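Local structure of cellulase (Soil metagenome, 5I2U) at residues P104-A107 against L108-I111. The protein is a salt-tolerant cellulase of glycoside hydrolase family 5, which probably hydrolyses the beta-1,4-glucosidic bonds of cellulose. Residues are numbered along the deposited sequence; the frame is centred on the assembly and turned at random.
Sequences PEFA and LQCI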
ATOM      1  N   PRO A 104     -18.895   4.889  -8.337  1.00 37.41           N
ATOM      2  CA  PRO A 104     -17.763   5.765  -8.006  1.00 38.93           C
ATOM      3  C   PRO A 104     -18.041   6.796  -6.901  1.00 38.75           C
ATOM      4  O   PRO A 104     -17.110   7.212  -6.218  1.00 36.48           O
ATOM      5  CB  PRO A 104     -17.441   6.460  -9.342  1.00 42.80           C
ATOM      6  CG  PRO A 104     -18.726   6.432 -10.115  1.00 42.04           C
ATOM      7  CD  PRO A 104     -19.460   5.192  -9.668  1.00 41.31           C
ATOM      8  N   GLU A 105     -19.299   7.191  -6.717  1.00 40.74           N
ATOM      9  CA  GLU A 105     -19.668   8.131  -5.658  1.00 43.66           C
ATOM     10  C   GLU A 105     -19.381   7.530  -4.270  1.00 42.68           C
ATOM     11  O   GLU A 105     -18.814   8.202  -3.398  1.00 47.36           O
ATOM     12  CB  GLU A 105     -21.153   8.504  -5.788  1.00 49.24           C
ATOM     13  CG  GLU A 105     -21.678   9.496  -4.756  1.00 54.40           C
ATOM     14  CD  GLU A 105     -21.142  10.911  -4.911  1.00 59.59           C
ATOM     15  OE1 GLU A 105     -20.373  11.194  -5.854  1.00 67.80           O
ATOM     16  OE2 GLU A 105     -21.501  11.763  -4.066  1.00 66.96           O
ATOM     17  N   PHE A 106     -19.765   6.266  -4.085  1.00 37.95           N
ATOM     18  CA  PHE A 106     -19.494   5.548  -2.851  1.00 35.03           C
ATOM     19  C   PHE A 106     -17.995   5.325  -2.623  1.00 34.43           C
ATOM     20  O   PHE A 106     -17.508   5.483  -1.504  1.00 36.67           O
ATOM     21  CB  PHE A 106     -20.225   4.199  -2.844  1.00 33.33           C
ATOM     22  CG  PHE A 106     -20.059   3.424  -1.565  1.00 32.75           C
ATOM     23  CD1 PHE A 106     -20.406   4.000  -0.337  1.00 35.24           C
ATOM     24  CD2 PHE A 106     -19.544   2.130  -1.575  1.00 33.12           C
ATOM     25  CE1 PHE A 106     -20.250   3.296   0.856  1.00 35.19           C
ATOM     26  CE2 PHE A 106     -19.376   1.423  -0.386  1.00 34.80           C
ATOM     27  CZ  PHE A 106     -19.731   2.008   0.830  1.00 33.67           C
ATOM     28  N   ALA A 107     -17.277   4.960  -3.682  1.00 33.34           N
ATOM     29  CA  ALA A 107     -15.828   4.871  -3.625  1.00 34.00           C
ATOM     30  C   ALA A 107     -15.230   6.204  -3.143  1.00 39.01           C
ATOM     31  O   ALA A 107     -14.396   6.216  -2.219  1.00 38.24           O
ATOM     32  CB  ALA A 107     -15.263   4.481  -4.977  1.00 34.04           C
ATOM     33  N   LEU A 108     -15.678   7.319  -3.729  1.00 36.89           N
ATOM     34  CA  LEU A 108     -15.191   8.649  -3.325  1.00 39.01           C
ATOM     35  C   LEU A 108     -15.656   9.054  -1.917  1.00 38.15           C
ATOM     36  O   LEU A 108     -14.909   9.741  -1.200  1.00 38.29           O
ATOM     37  CB  LEU A 108     -15.573   9.726  -4.353  1.00 38.61           C
ATOM     38  CG  LEU A 108     -14.930   9.583  -5.740  1.00 42.27           C
ATOM     39  CD1 LEU A 108     -15.539  10.589  -6.713  1.00 45.38           C
ATOM     40  CD2 LEU A 108     -13.414   9.735  -5.711  1.00 44.22           C
ATOM     41  N   GLN A 109     -16.848   8.623  -1.507  1.00 37.96           N
ATOM     42  CA  GLN A 109     -17.304   8.787  -0.104  1.00 40.06           C
ATOM     43  C   GLN A 109     -16.409   8.067   0.924  1.00 34.55           C
ATOM     44  O   GLN A 109     -16.252   8.540   2.040  1.00 34.54           O
ATOM     45  CB  GLN A 109     -18.764   8.318   0.055  1.00 45.44           C
ATOM     46  CG  GLN A 109     -19.801   9.309  -0.481  1.00 50.08           C
ATOM     47  CD  GLN A 109     -21.196   8.715  -0.675  1.00 48.58           C
ATOM     48  OE1 GLN A 109     -21.897   9.088  -1.605  1.00 51.84           O
ATOM     49  NE2 GLN A 109     -21.593   7.793   0.191  1.00 45.72           N
ATOM     50  N   CYS A 110     -15.816   6.940   0.538  1.00 32.15           N
ATOM     51  CA  CYS A 110     -14.950   6.169   1.449  1.00 31.58           C
ATOM     52  C   CYS A 110     -13.517   6.711   1.554  1.00 28.93           C
ATOM     53  O   CYS A 110     -13.021   6.941   2.645  1.00 25.75           O
ATOM     54  CB  CYS A 110     -14.926   4.695   1.037  1.00 31.43           C
ATOM     55  SG  CYS A 110     -16.495   3.830   1.327  1.00 31.87           S
ATOM     56  N   ILE A 111     -12.869   6.921   0.415  1.00 29.65           N
ATOM     57  CA  ILE A 111     -11.449   7.322   0.391  1.00 31.10           C
ATOM     58  C   ILE A 111     -11.176   8.762   0.880  1.00 31.72           C
ATOM     59  O   ILE A 111     -10.110   9.053   1.405  1.00 28.79           O
ATOM     60  CB  ILE A 111     -10.803   7.098  -0.994  1.00 31.49           C
ATOM     61  CG1 ILE A 111     -11.362   8.044  -2.070  1.00 35.58           C
ATOM     62  CG2 ILE A 111     -10.972   5.644  -1.417  1.00 33.66           C
ATOM     63  CD1 ILE A 111     -10.490   8.142  -3.309  1.00 38.86           C
TER
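Pro-104 through Ala-107 each offer a carbonyl to the amide four residues on, Leu-108 through Ile-111, making the first turns of an alpha-helix; the bonds run from 2.8 Å between Gln-109 N and Glu-105 O to 3.1 Å between Ile-111 N and Ala-107 O. This is the start of helix 104-120, the crossover of a beta-alpha-beta unit that links parallel strands 87-93 and 124-130 of the TIM barrel. Proline suits the first turn, where its missing N-H costs no helical bond, and Asn-103, the residue before it, accepts a hydrogen bond at OD1 from Phe-106 N. One turn apart, Phe-106 and Cys-110 form a sulfur-aromatic contact: SG lies over one face of the ring, 4.0 Å from its centroid and displaced toward the rim, nearest to CZ at 3.7 Å. With CG anti to the backbone N (chi1 -177°), the ring extends under the thiol, while Gln-109 NE2 comes to its edge near CD1, the amide plane almost perpendicular to the ring. Replacing Phe-106 with alanine would probably leave the sulfur without its aromatic face and open a gap toward Pro-68 and Asp-98. Ala-107 and Ile-111 are buried against Met-92 of strand 87-93; the small methyl probably allows the helix to lie close to the strand, and the branched isoleucine, like Leu-108, also packs on Met-146 of helix 136-150. On the exposed side, polar Glu-105 and Gln-109 suit solvent, and their carboxylate and amide planes stand 82° apart, with Gln-109 OE1 3.2 Å from Glu-105 CG.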